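Local structure of long form salivary protein D7L1 (Anopheles stephensi, 3NHI) at residues N67-D72 with Y113-P118; K97-A102 with L117-R122; Y51-L56 with Q60-Q65; K90-Y95 with R128-G133. The protein binds and sequesters host mediators, notably cysteinyl leukotrienes and, judging by its stable analogues, thromboxane A2, and so modulates blood feeding by female mosquitoes. All coordinates share one frame; numbering follows the deposited sequence. Where two conformers were deposited one is given.

Interaction 1. Residues N67-D72 with Y113-P118; sequences NAFKSD and YNAYLP. With EAH ((5S,7E,9E,11Z,14Z)-5-hydroxyicosa-7,9,11,14-tetraenoic acid), chain B.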
# COMPACT_ATOMS: atom_id res chain seq x y z
N ASN A 67 -4.40 8.48 -19.88
CA ASN A 67 -5.65 9.16 -19.54
C ASN A 67 -6.84 8.35 -20.04
O ASN A 67 -7.70 8.84 -20.78
CB ASN A 67 -5.67 10.60 -20.08
CG ASN A 67 -6.91 11.36 -19.63
OD1 ASN A 67 -7.43 11.15 -18.53
ND2 ASN A 67 -7.41 12.25 -20.49
N ALA A 68 -6.90 7.09 -19.62
CA ALA A 68 -7.87 6.15 -20.15
C ALA A 68 -8.36 5.20 -19.07
O ALA A 68 -7.58 4.79 -18.20
CB ALA A 68 -7.26 5.34 -21.30
N PHE A 69 -9.65 4.86 -19.13
CA PHE A 69 -10.20 3.73 -18.40
C PHE A 69 -9.79 2.46 -19.14
O PHE A 69 -9.92 2.36 -20.36
CB PHE A 69 -11.72 3.83 -18.30
CG PHE A 69 -12.20 4.91 -17.36
CD1 PHE A 69 -12.12 4.74 -15.98
CD2 PHE A 69 -12.73 6.10 -17.85
CE1 PHE A 69 -12.56 5.73 -15.10
CE2 PHE A 69 -13.17 7.09 -16.99
CZ PHE A 69 -13.09 6.91 -15.61
N LYS A 70 -9.26 1.51 -18.38
CA LYS A 70 -8.69 0.30 -18.96
C LYS A 70 -9.66 -0.87 -18.83
O LYS A 70 -9.50 -1.76 -17.98
CB LYS A 70 -7.34 0.01 -18.29
CG LYS A 70 -6.34 1.16 -18.43
CD LYS A 70 -5.93 1.38 -19.88
CE LYS A 70 -5.06 0.24 -20.38
NZ LYS A 70 -4.69 0.39 -21.82
N SER A 71 -10.68 -0.87 -19.69
CA SER A 71 -11.79 -1.81 -19.59
C SER A 71 -11.37 -3.27 -19.59
O SER A 71 -11.94 -4.09 -18.87
CB SER A 71 -12.81 -1.57 -20.72
OG SER A 71 -12.28 -1.93 -22.00
N ASP A 72 -10.35 -3.61 -20.38
CA ASP A 72 -9.97 -5.00 -20.53
C ASP A 72 -9.25 -5.58 -19.31
O ASP A 72 -9.09 -6.79 -19.19
CB ASP A 72 -9.13 -5.22 -21.80
CG ASP A 72 -9.95 -5.11 -23.09
OD1 ASP A 72 -11.17 -4.85 -23.06
OD2 ASP A 72 -9.34 -5.29 -24.15
N TYR A 113 -14.56 11.19 -11.53
CA TYR A 113 -15.71 10.95 -10.67
C TYR A 113 -17.02 10.94 -11.46
O TYR A 113 -17.82 10.01 -11.31
CB TYR A 113 -15.76 12.01 -9.57
CG TYR A 113 -16.97 11.94 -8.66
CD1 TYR A 113 -16.92 11.20 -7.48
CD2 TYR A 113 -18.15 12.63 -8.96
CE1 TYR A 113 -18.01 11.14 -6.61
CE2 TYR A 113 -19.25 12.58 -8.10
CZ TYR A 113 -19.17 11.84 -6.93
OH TYR A 113 -20.26 11.78 -6.08
N ASN A 114 -17.24 11.96 -12.29
CA ASN A 114 -18.48 12.04 -13.05
C ASN A 114 -18.64 10.86 -14.00
O ASN A 114 -19.73 10.32 -14.14
CB ASN A 114 -18.56 13.36 -13.83
CG ASN A 114 -18.83 14.56 -12.93
OD1 ASN A 114 -19.31 14.43 -11.80
ND2 ASN A 114 -18.53 15.75 -13.44
N ALA A 115 -17.54 10.45 -14.64
CA ALA A 115 -17.59 9.32 -15.56
C ALA A 115 -17.82 8.00 -14.83
O ALA A 115 -18.59 7.16 -15.29
CB ALA A 115 -16.31 9.25 -16.39
N TYR A 116 -17.14 7.82 -13.70
CA TYR A 116 -17.20 6.55 -13.00
C TYR A 116 -18.45 6.37 -12.14
O TYR A 116 -18.89 5.24 -11.92
CB TYR A 116 -15.92 6.27 -12.19
CG TYR A 116 -15.87 4.85 -11.69
CD1 TYR A 116 -15.63 3.79 -12.57
CD2 TYR A 116 -16.11 4.55 -10.35
CE1 TYR A 116 -15.62 2.47 -12.12
CE2 TYR A 116 -16.10 3.24 -9.88
CZ TYR A 116 -15.86 2.22 -10.78
OH TYR A 116 -15.86 0.92 -10.31
N LEU A 117 -19.05 7.48 -11.69
CA LEU A 117 -20.16 7.40 -10.75
C LEU A 117 -21.30 6.45 -11.13
O LEU A 117 -21.66 5.61 -10.31
CB LEU A 117 -20.70 8.80 -10.40
CG LEU A 117 -21.74 8.86 -9.27
CD1 LEU A 117 -21.19 8.33 -7.94
CD2 LEU A 117 -22.30 10.26 -9.10
N PRO A 118 -21.85 6.54 -12.36
CA PRO A 118 -22.92 5.58 -12.67
C PRO A 118 -22.43 4.14 -12.79
O PRO A 118 -23.18 3.20 -12.51
CB PRO A 118 -23.47 6.08 -14.02
CG PRO A 118 -22.38 6.91 -14.60
CD PRO A 118 -21.67 7.53 -13.44
O1 EAH B . -9.79 -6.50 4.73
C1 EAH B . -10.41 -5.45 4.41
O2 EAH B . -10.56 -4.49 5.21
C2 EAH B . -10.99 -5.35 3.02
C3 EAH B . -11.98 -4.19 2.91
C4 EAH B . -11.31 -2.91 2.41
C5 EAH B . -12.32 -1.78 2.36
O3 EAH B . -13.16 -2.00 1.35
C6 EAH B . -11.60 -0.45 2.16
C7 EAH B . -12.58 0.69 1.94
C8 EAH B . -12.55 1.14 0.50
C9 EAH B . -13.64 2.07 0.25
C10 EAH B . -13.74 2.35 -1.05
C11 EAH B . -14.86 3.27 -1.25
C12 EAH B . -15.28 3.69 -2.44
C13 EAH B . -14.64 3.26 -3.75
C14 EAH B . -13.62 4.31 -4.14
C15 EAH B . -13.46 4.78 -5.38
C16 EAH B . -14.25 4.29 -6.56
C17 EAH B . -13.41 3.29 -7.34
C18 EAH B . -13.74 1.87 -6.92
C19 EAH B . -13.25 0.88 -7.97
C20 EAH B . -13.49 -0.54 -7.51
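Phe69 meets helix 109-130 with the far end of its ring: CE2 of Phe69 lies 3.9 Å from CB of Ala115, which comes in obliquely. On the ring's other flank, CE1 of Phe69 approaches CD1 of Tyr116 more loosely, at 4.4 Å, each of these atoms lying obliquely to the other ring. All four contact atoms are carbon, and the segments bury only 111 Å² between them, with Phe69 supplying about half. Tyr116 has a second partner. Its CE2 lies 3.7 Å from C17 of the bound hydroxyeicosatetraenoic acid EAH, while Tyr116 OH is 3.5 Å from EAH C19, so the residue separates Phe69 from the lipid tail. With CG anti to the backbone N (chi1 -169°), the ring is carried off the helix into this position, and its hydroxyl is hydrogen-bonded to that of Tyr95. Phe69 belongs to the short two-stranded antiparallel hairpin 62-63/68-69, which is laid against the otherwise helical odorant-binding-protein fold. A G1 beta bulge shapes the hairpin, Asn67 and Ala68 both facing Asp63. Asn67 adopts positive phi (50°) there, and its side chain is fixed by Tyr62 OH at OD1 and by the carbonyl of Lys105 at ND2. Further out, Leu99 of helix 89-101 touches both Phe69 and Tyr116, and Leu56 packs on Tyr116 from helix 46-58.

Interaction 2. Residues K97-A102 with L117-R122; sequences KALAAA and LPVHNR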
# COMPACT_ATOMS: atom_id res chain seq x y z
N LYS A 97 -17.89 -3.44 -20.14
CA LYS A 97 -18.53 -2.65 -21.18
C LYS A 97 -18.92 -1.26 -20.70
O LYS A 97 -18.71 -0.28 -21.41
CB LYS A 97 -19.71 -3.41 -21.79
CG LYS A 97 -19.22 -4.54 -22.72
CD LYS A 97 -20.28 -5.60 -23.01
CE LYS A 97 -21.39 -5.09 -23.90
NZ LYS A 97 -22.26 -6.25 -24.28
N ALA A 98 -19.45 -1.15 -19.48
CA ALA A 98 -19.75 0.15 -18.90
C ALA A 98 -18.51 1.03 -18.78
O ALA A 98 -18.56 2.24 -19.05
CB ALA A 98 -20.44 -0.01 -17.54
N LEU A 99 -17.38 0.42 -18.42
CA LEU A 99 -16.11 1.16 -18.39
C LEU A 99 -15.63 1.60 -19.77
O LEU A 99 -15.05 2.69 -19.93
CB LEU A 99 -15.02 0.34 -17.71
CG LEU A 99 -15.10 0.40 -16.19
CD1 LEU A 99 -14.26 -0.69 -15.59
CD2 LEU A 99 -14.62 1.77 -15.68
N ALA A 100 -15.86 0.76 -20.77
CA ALA A 100 -15.51 1.11 -22.14
C ALA A 100 -16.30 2.31 -22.66
O ALA A 100 -15.84 3.03 -23.55
CB ALA A 100 -15.66 -0.10 -23.08
N ALA A 101 -17.50 2.53 -22.11
CA ALA A 101 -18.32 3.68 -22.51
C ALA A 101 -17.90 4.97 -21.82
O ALA A 101 -18.27 6.05 -22.27
CB ALA A 101 -19.78 3.40 -22.21
N ALA A 102 -17.16 4.84 -20.72
CA ALA A 102 -16.86 5.99 -19.87
C ALA A 102 -15.85 6.93 -20.52
O ALA A 102 -14.88 6.48 -21.13
CB ALA A 102 -16.36 5.51 -18.52
N LEU A 117 -19.05 7.48 -11.69
CA LEU A 117 -20.16 7.40 -10.75
C LEU A 117 -21.30 6.45 -11.13
O LEU A 117 -21.66 5.61 -10.31
CB LEU A 117 -20.70 8.80 -10.40
CG LEU A 117 -21.74 8.86 -9.27
CD1 LEU A 117 -21.19 8.33 -7.94
CD2 LEU A 117 -22.30 10.26 -9.10
N PRO A 118 -21.85 6.54 -12.36
CA PRO A 118 -22.92 5.58 -12.67
C PRO A 118 -22.43 4.14 -12.79
O PRO A 118 -23.18 3.20 -12.51
CB PRO A 118 -23.47 6.08 -14.02
CG PRO A 118 -22.38 6.91 -14.60
CD PRO A 118 -21.67 7.53 -13.44
N VAL A 119 -21.18 3.96 -13.21
CA VAL A 119 -20.59 2.62 -13.26
C VAL A 119 -20.50 2.04 -11.85
O VAL A 119 -20.89 0.89 -11.61
CB VAL A 119 -19.19 2.64 -13.93
CG1 VAL A 119 -18.62 1.22 -14.03
CG2 VAL A 119 -19.27 3.29 -15.32
N HIS A 120 -20.02 2.86 -10.92
CA HIS A 120 -19.99 2.50 -9.51
C HIS A 120 -21.37 2.17 -8.98
O HIS A 120 -21.57 1.14 -8.32
CB HIS A 120 -19.38 3.65 -8.70
CG HIS A 120 -19.37 3.40 -7.22
ND1 HIS A 120 -18.40 2.64 -6.60
CD2 HIS A 120 -20.21 3.81 -6.25
CE1 HIS A 120 -18.65 2.59 -5.31
NE2 HIS A 120 -19.74 3.29 -5.06
N ASN A 121 -22.35 3.02 -9.28
CA ASN A 121 -23.69 2.79 -8.75
C ASN A 121 -24.31 1.50 -9.25
O ASN A 121 -25.06 0.84 -8.53
CB ASN A 121 -24.60 4.01 -8.98
CG ASN A 121 -24.29 5.15 -8.02
OD1 ASN A 121 -23.98 4.93 -6.85
ND2 ASN A 121 -24.37 6.37 -8.52
N ARG A 122 -23.97 1.12 -10.49
CA ARG A 122 -24.46 -0.13 -11.08
C ARG A 122 -23.71 -1.36 -10.58
O ARG A 122 -24.32 -2.41 -10.33
CB ARG A 122 -24.39 -0.04 -12.61
CG ARG A 122 -25.00 -1.25 -13.29
CD ARG A 122 -25.25 -1.02 -14.77
NE ARG A 122 -25.63 -2.28 -15.41
CZ ARG A 122 -25.40 -2.60 -16.68
NH1 ARG A 122 -24.79 -1.76 -17.49
NH2 ARG A 122 -25.77 -3.81 -17.11
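Val119 presents both of its methyl groups to Ala98: CG1 and CG2 of Val119 each lie 4.1 Å from Ala98 CB, so the isopropyl fork is set astride that single methyl. The first torsion accounts for this. CG1 stands anti to the backbone N (chi1 -178°) and CG2 anti to the carbonyl carbon, and the CB bonds of both residues point toward the opposing helix. The two branches then part company. CG2 of Val119 also rests 3.9 Å from the backbone O of Ala98, whereas CG1 reaches Leu99 CG at 4.2 Å. Leu99 starts off alongside the interface, and it is its branch point, CG, that makes this contact. With only a methyl on the Ala98 side, the CA atoms of Ala98 and Val119 come to 6.2 Å. Nearby, Pro118 has no amide hydrogen, and helix 109-130 is kinked where the N atoms of Pro118 and Val119 lack bonds to the preceding turn. Phe123 adds to the cover of Ala98, and Tyr95 to that of Val119. Helices 89-101 and 109-130 run in roughly opposite directions here, an apolar helix-helix contact of the all-helical odorant-binding-protein fold, in the layer behind the lipid pocket: Leu99 is about 8 Å from EAH between nearest atoms.

Interaction 3. Residues Y51-L56 with Q60-Q65; sequences YAKCVL and QIYDPQ. With EAH ((5S,7E,9E,11Z,14Z)-5-hydroxyicosa-7,9,11,14-tetraenoic acid), chain B.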
# COMPACT_ATOMS: atom_id res chain seq x y z
N TYR A 51 -10.51 11.49 -4.02
CA TYR A 51 -10.45 10.16 -3.43
C TYR A 51 -10.78 9.08 -4.47
O TYR A 51 -10.06 8.09 -4.62
CB TYR A 51 -11.36 10.05 -2.20
CG TYR A 51 -11.44 8.64 -1.67
CD1 TYR A 51 -10.37 8.07 -0.99
CD2 TYR A 51 -12.61 7.90 -1.83
CE1 TYR A 51 -10.45 6.77 -0.50
CE2 TYR A 51 -12.70 6.60 -1.35
CZ TYR A 51 -11.62 6.05 -0.69
OH TYR A 51 -11.72 4.77 -0.22
N ALA A 52 -11.86 9.30 -5.22
CA ALA A 52 -12.25 8.38 -6.29
C ALA A 52 -11.14 8.23 -7.33
O ALA A 52 -10.80 7.11 -7.72
CB ALA A 52 -13.54 8.85 -6.95
N LYS A 53 -10.55 9.35 -7.76
CA LYS A 53 -9.45 9.29 -8.71
C LYS A 53 -8.28 8.48 -8.13
O LYS A 53 -7.68 7.67 -8.83
CB LYS A 53 -8.99 10.70 -9.12
CG LYS A 53 -7.76 10.66 -10.01
CD LYS A 53 -7.41 12.02 -10.62
CE LYS A 53 -6.19 11.88 -11.53
NZ LYS A 53 -5.84 13.15 -12.23
N CYS A 54 -7.97 8.71 -6.85
CA CYS A 54 -6.90 7.97 -6.19
C CYS A 54 -7.13 6.45 -6.25
O CYS A 54 -6.22 5.69 -6.59
CB CYS A 54 -6.76 8.45 -4.75
SG CYS A 54 -5.40 7.70 -3.83
N VAL A 55 -8.35 6.02 -5.94
CA VAL A 55 -8.62 4.59 -5.90
C VAL A 55 -8.65 3.99 -7.31
O VAL A 55 -8.09 2.92 -7.53
CB VAL A 55 -9.91 4.27 -5.14
CG1 VAL A 55 -10.24 2.77 -5.19
CG2 VAL A 55 -9.77 4.72 -3.69
N LEU A 56 -9.27 4.70 -8.26
CA LEU A 56 -9.28 4.23 -9.64
C LEU A 56 -7.86 4.08 -10.19
O LEU A 56 -7.54 3.12 -10.90
CB LEU A 56 -10.11 5.16 -10.53
CG LEU A 56 -11.63 5.14 -10.31
CD1 LEU A 56 -12.28 6.38 -10.89
CD2 LEU A 56 -12.26 3.89 -10.92
N GLN A 60 -5.70 0.59 -10.78
CA GLN A 60 -5.24 0.54 -12.18
C GLN A 60 -6.39 0.36 -13.17
O GLN A 60 -6.21 -0.07 -14.31
CB GLN A 60 -4.08 -0.47 -12.33
CG GLN A 60 -2.89 -0.08 -11.43
CD GLN A 60 -1.86 -1.17 -11.24
OE1 GLN A 60 -1.80 -2.13 -11.99
NE2 GLN A 60 -1.03 -1.03 -10.20
N ILE A 61 -7.59 0.72 -12.70
CA ILE A 61 -8.77 0.83 -13.55
C ILE A 61 -8.63 2.05 -14.48
O ILE A 61 -9.07 2.01 -15.64
CB ILE A 61 -10.04 0.92 -12.67
CG1 ILE A 61 -10.22 -0.36 -11.85
CG2 ILE A 61 -11.30 1.17 -13.51
CD1 ILE A 61 -11.29 -0.26 -10.78
N TYR A 62 -8.04 3.11 -13.96
CA TYR A 62 -7.68 4.30 -14.74
C TYR A 62 -6.17 4.36 -14.89
O TYR A 62 -5.43 4.23 -13.91
CB TYR A 62 -8.17 5.56 -14.02
CG TYR A 62 -7.67 6.84 -14.64
CD1 TYR A 62 -8.18 7.29 -15.86
CD2 TYR A 62 -6.70 7.61 -14.00
CE1 TYR A 62 -7.72 8.47 -16.43
CE2 TYR A 62 -6.24 8.80 -14.56
CZ TYR A 62 -6.75 9.22 -15.78
OH TYR A 62 -6.28 10.39 -16.32
N ASP A 63 -5.71 4.57 -16.13
CA ASP A 63 -4.29 4.79 -16.37
C ASP A 63 -4.01 6.28 -16.60
O ASP A 63 -4.50 6.84 -17.58
CB ASP A 63 -3.81 3.99 -17.57
CG ASP A 63 -2.30 4.06 -17.73
OD1 ASP A 63 -1.59 3.28 -17.05
OD2 ASP A 63 -1.82 4.95 -18.46
N PRO A 64 -3.22 6.91 -15.71
CA PRO A 64 -3.00 8.36 -15.83
C PRO A 64 -2.12 8.77 -17.01
O PRO A 64 -2.24 9.89 -17.48
CB PRO A 64 -2.34 8.74 -14.50
CG PRO A 64 -1.92 7.49 -13.86
CD PRO A 64 -2.62 6.34 -14.49
N GLN A 65 -1.26 7.87 -17.49
CA GLN A 65 -0.39 8.21 -18.63
C GLN A 65 -1.17 8.21 -19.94
O GLN A 65 -1.04 9.12 -20.76
CB GLN A 65 0.82 7.27 -18.69
CG GLN A 65 1.64 7.23 -17.40
CD GLN A 65 2.08 8.60 -16.92
OE1 GLN A 65 2.40 9.48 -17.73
NE2 GLN A 65 2.09 8.80 -15.61
O1 EAH B . -9.79 -6.50 4.73
C1 EAH B . -10.41 -5.45 4.41
O2 EAH B . -10.56 -4.49 5.21
C2 EAH B . -10.99 -5.35 3.02
C3 EAH B . -11.98 -4.19 2.91
C4 EAH B . -11.31 -2.91 2.41
C5 EAH B . -12.32 -1.78 2.36
O3 EAH B . -13.16 -2.00 1.35
C6 EAH B . -11.60 -0.45 2.16
C7 EAH B . -12.58 0.69 1.94
C8 EAH B . -12.55 1.14 0.50
C9 EAH B . -13.64 2.07 0.25
C10 EAH B . -13.74 2.35 -1.05
C11 EAH B . -14.86 3.27 -1.25
C12 EAH B . -15.28 3.69 -2.44
C13 EAH B . -14.64 3.26 -3.75
C14 EAH B . -13.62 4.31 -4.14
C15 EAH B . -13.46 4.78 -5.38
C16 EAH B . -14.25 4.29 -6.56
C17 EAH B . -13.41 3.29 -7.34
C18 EAH B . -13.74 1.87 -6.92
C19 EAH B . -13.25 0.88 -7.97
C20 EAH B . -13.49 -0.54 -7.51
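Leu56 O takes two backbone N-H groups from the chain that follows its helix. Tyr62 N donates at 3.1 Å to Leu56 O almost straight (N-H...O 175°), from well above the carbonyl plane (58° out of it); Ile61 N, at 3.0 Å from the same Leu56 O, makes only a weak, bent bond. This is the C-terminal turn of helix 46-58, closed by a Schellman motif with Gln60 at positive phi (69°), after which the chain enters strand 62-63. Side chains follow the same turn: Leu56 CD2 packs obliquely on Ile61 CG2 at 3.9 Å, and Leu56 CB meets Tyr62 CB at 4.0 Å. Lys53, fully extended, passes its CE 4.3 Å from Tyr62 CE2, and its ammonium continues to the carbonyl of Gly107. Cys54 ties the helix to helix 8-22 through its disulfide with Cys18. The inward side of the turn lines the lipid pocket. Ile61 CD1 touches EAH C19 at 3.6 Å, and Val55 CB lies equally near EAH C15. Tyr51, which binds thromboxane A2 as well, stacks on Trp36; one face of its ring carries Val55 CG2, EAH C11 lies in plane at its edge, and its OH is 3.3 Å from EAH C10.

Interaction 4. Residues K90-Y95 with R128-G133; sequences KEVTEY and RQLYHG. With EAH ((5S,7E,9E,11Z,14Z)-5-hydroxyicosa-7,9,11,14-tetraenoic acid), chain B.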
# COMPACT_ATOMS: atom_id res chain seq x y z
N LYS A 90 -21.05 -13.00 -16.78
CA LYS A 90 -21.98 -12.08 -17.44
C LYS A 90 -21.87 -10.67 -16.87
O LYS A 90 -21.80 -9.69 -17.63
CB LYS A 90 -23.42 -12.61 -17.33
CG LYS A 90 -24.46 -11.70 -17.96
CD LYS A 90 -25.81 -12.40 -18.10
CE LYS A 90 -26.84 -11.50 -18.79
NZ LYS A 90 -27.29 -10.37 -17.93
N GLU A 91 -21.85 -10.56 -15.54
CA GLU A 91 -21.78 -9.26 -14.86
C GLU A 91 -20.42 -8.60 -15.08
O GLU A 91 -20.34 -7.38 -15.26
CB GLU A 91 -22.07 -9.42 -13.36
CG GLU A 91 -23.53 -9.70 -13.05
CD GLU A 91 -23.78 -10.10 -11.61
OE1 GLU A 91 -24.73 -10.87 -11.36
OE2 GLU A 91 -23.02 -9.64 -10.72
N VAL A 92 -19.36 -9.40 -15.07
CA VAL A 92 -18.01 -8.91 -15.34
C VAL A 92 -17.92 -8.27 -16.73
O VAL A 92 -17.36 -7.18 -16.88
CB VAL A 92 -16.98 -10.05 -15.18
CG1 VAL A 92 -15.59 -9.61 -15.64
CG2 VAL A 92 -16.93 -10.52 -13.72
N THR A 93 -18.47 -8.94 -17.74
CA THR A 93 -18.54 -8.39 -19.09
C THR A 93 -19.32 -7.07 -19.12
O THR A 93 -18.91 -6.11 -19.79
CB THR A 93 -19.17 -9.43 -20.03
OG1 THR A 93 -18.20 -10.45 -20.27
CG2 THR A 93 -19.62 -8.82 -21.36
N GLU A 94 -20.44 -7.02 -18.40
CA GLU A 94 -21.24 -5.80 -18.34
C GLU A 94 -20.46 -4.65 -17.69
O GLU A 94 -20.54 -3.51 -18.14
CB GLU A 94 -22.58 -6.06 -17.62
CG GLU A 94 -23.57 -6.95 -18.42
CD GLU A 94 -24.65 -7.62 -17.58
OE1 GLU A 94 -24.59 -7.61 -16.32
OE2 GLU A 94 -25.57 -8.20 -18.19
N TYR A 95 -19.69 -4.96 -16.65
CA TYR A 95 -18.84 -3.97 -15.97
C TYR A 95 -17.76 -3.45 -16.92
O TYR A 95 -17.57 -2.24 -17.06
CB TYR A 95 -18.24 -4.62 -14.73
CG TYR A 95 -17.42 -3.77 -13.79
CD1 TYR A 95 -17.54 -2.38 -13.72
CD2 TYR A 95 -16.52 -4.39 -12.92
CE1 TYR A 95 -16.77 -1.64 -12.81
CE2 TYR A 95 -15.75 -3.66 -12.03
CZ TYR A 95 -15.87 -2.30 -11.98
OH TYR A 95 -15.10 -1.61 -11.07
N ARG A 128 -16.49 -4.73 -5.52
CA ARG A 128 -15.97 -5.12 -4.22
C ARG A 128 -15.57 -6.58 -4.17
O ARG A 128 -14.64 -6.94 -3.44
CB ARG A 128 -16.98 -4.81 -3.11
CG ARG A 128 -17.26 -3.33 -2.98
CD ARG A 128 -18.26 -3.03 -1.89
NE ARG A 128 -17.68 -3.26 -0.56
CZ ARG A 128 -18.28 -2.99 0.59
NH1 ARG A 128 -19.51 -2.50 0.62
NH2 ARG A 128 -17.64 -3.23 1.73
N GLN A 129 -16.22 -7.43 -4.96
CA GLN A 129 -15.78 -8.82 -5.11
C GLN A 129 -14.48 -8.88 -5.90
O GLN A 129 -13.51 -9.51 -5.46
CB GLN A 129 -16.86 -9.67 -5.78
CG GLN A 129 -18.08 -9.91 -4.90
CD GLN A 129 -17.73 -10.59 -3.58
OE1 GLN A 129 -17.13 -11.66 -3.57
NE2 GLN A 129 -18.11 -9.97 -2.46
N LEU A 130 -14.43 -8.20 -7.05
CA LEU A 130 -13.26 -8.29 -7.92
C LEU A 130 -12.00 -7.71 -7.30
O LEU A 130 -10.92 -8.28 -7.44
CB LEU A 130 -13.50 -7.61 -9.28
CG LEU A 130 -14.66 -8.18 -10.09
CD1 LEU A 130 -14.65 -7.54 -11.47
CD2 LEU A 130 -14.59 -9.70 -10.19
N TYR A 131 -12.15 -6.58 -6.61
CA TYR A 131 -11.01 -5.84 -6.08
C TYR A 131 -10.86 -5.94 -4.56
O TYR A 131 -10.28 -5.05 -3.92
CB TYR A 131 -11.05 -4.38 -6.55
CG TYR A 131 -10.81 -4.23 -8.04
CD1 TYR A 131 -9.51 -4.17 -8.57
CD2 TYR A 131 -11.88 -4.18 -8.94
CE1 TYR A 131 -9.29 -4.05 -9.95
CE2 TYR A 131 -11.67 -4.06 -10.32
CZ TYR A 131 -10.38 -3.99 -10.82
OH TYR A 131 -10.18 -3.88 -12.17
N HIS A 132 -11.38 -7.02 -3.98
CA HIS A 132 -11.09 -7.38 -2.58
C HIS A 132 -11.49 -6.26 -1.62
O HIS A 132 -10.74 -5.89 -0.72
CB HIS A 132 -9.62 -7.79 -2.44
CG HIS A 132 -9.13 -8.63 -3.58
ND1 HIS A 132 -9.75 -9.80 -3.95
CD2 HIS A 132 -8.10 -8.45 -4.44
CE1 HIS A 132 -9.12 -10.31 -5.00
NE2 HIS A 132 -8.11 -9.52 -5.30
N GLY A 133 -12.69 -5.74 -1.86
CA GLY A 133 -13.23 -4.62 -1.10
C GLY A 133 -14.27 -4.98 -0.05
O GLY A 133 -15.01 -4.10 0.40
O1 EAH B . -9.79 -6.50 4.73
C1 EAH B . -10.41 -5.45 4.41
O2 EAH B . -10.56 -4.49 5.21
C2 EAH B . -10.99 -5.35 3.02
C3 EAH B . -11.98 -4.19 2.91
C4 EAH B . -11.31 -2.91 2.41
C5 EAH B . -12.32 -1.78 2.36
O3 EAH B . -13.16 -2.00 1.35
C6 EAH B . -11.60 -0.45 2.16
C7 EAH B . -12.58 0.69 1.94
C8 EAH B . -12.55 1.14 0.50
C9 EAH B . -13.64 2.07 0.25
C10 EAH B . -13.74 2.35 -1.05
C11 EAH B . -14.86 3.27 -1.25
C12 EAH B . -15.28 3.69 -2.44
C13 EAH B . -14.64 3.26 -3.75
C14 EAH B . -13.62 4.31 -4.14
C15 EAH B . -13.46 4.78 -5.38
C16 EAH B . -14.25 4.29 -6.56
C17 EAH B . -13.41 3.29 -7.34
C18 EAH B . -13.74 1.87 -6.92
C19 EAH B . -13.25 0.88 -7.97
C20 EAH B . -13.49 -0.54 -7.51
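Val92 and Leu130 mark the nearest backbone approach, their CA atoms 8.8 Å apart, where helix 89-101 passes the C-terminal end of helix 109-130 in this odorant-binding-protein fold. The second helix stops there: Tyr131 leaves helical geometry, His132 takes positive phi (58°), and the chain folds back so that Gly133 N bonds to Arg128 O at 2.8 Å. At such a separation only side chains bridge the segments. CD1 of Leu130 sits in plane at the edge of the Tyr95 ring, 3.9 Å from Tyr95 CD2, the two side chains running antiparallel alongside one another. The other branch of Leu130, CD2, reaches Val92 CG2 at 4.3 Å. A chi1 of -175° points Tyr95 CG directly opposite the backbone N and carries the ring across to the helix end. There Tyr95 OH comes within 4.3 Å of Tyr131 CE2; that hydroxyl is hydrogen-bonded to Tyr116. Past the helix end the chain turns to the ligand. Gly133, a leukotriene C4-binding residue, receives a hydrogen bond at its O from EAH O3 at 3.0 Å. Arg128, in cation-pi contact with Trp39, grips the same oxygen side-on: NE, at 3.0 Å from Gly133 O, lies above the carbonyl plane (51° out of it), and NH2, at 3.1 Å from Gly133 O, lies within it.

In the fold
Interactions 1, 3 and 4 border one lipid, and interaction 2 lies behind interactions 1 and 4. Helix 109-130 serves three: interactions 1 and 2 share Leu117 and Pro118, their centres 7 Å apart, and Tyr116 CE1 touches Leu99 CD2 at 3.8 Å; interaction 2 is nested in the loop closed by interaction 4, where Val119 CG1 lies 3.6 Å from Tyr95 CE1. The hairpin joins interaction 3 to interaction 1, with Lys70 N 2.8 Å from Ile61 O. Round the EAH tail, Tyr116 OH and Tyr95 OH, 2.7 Å apart, link interactions 1 and 4, while Ile61 CG1, 3.5 Å from Tyr131 OH, brings interaction 3 against interaction 4. Lys151 and Trp39 also hydrogen-bond EAH.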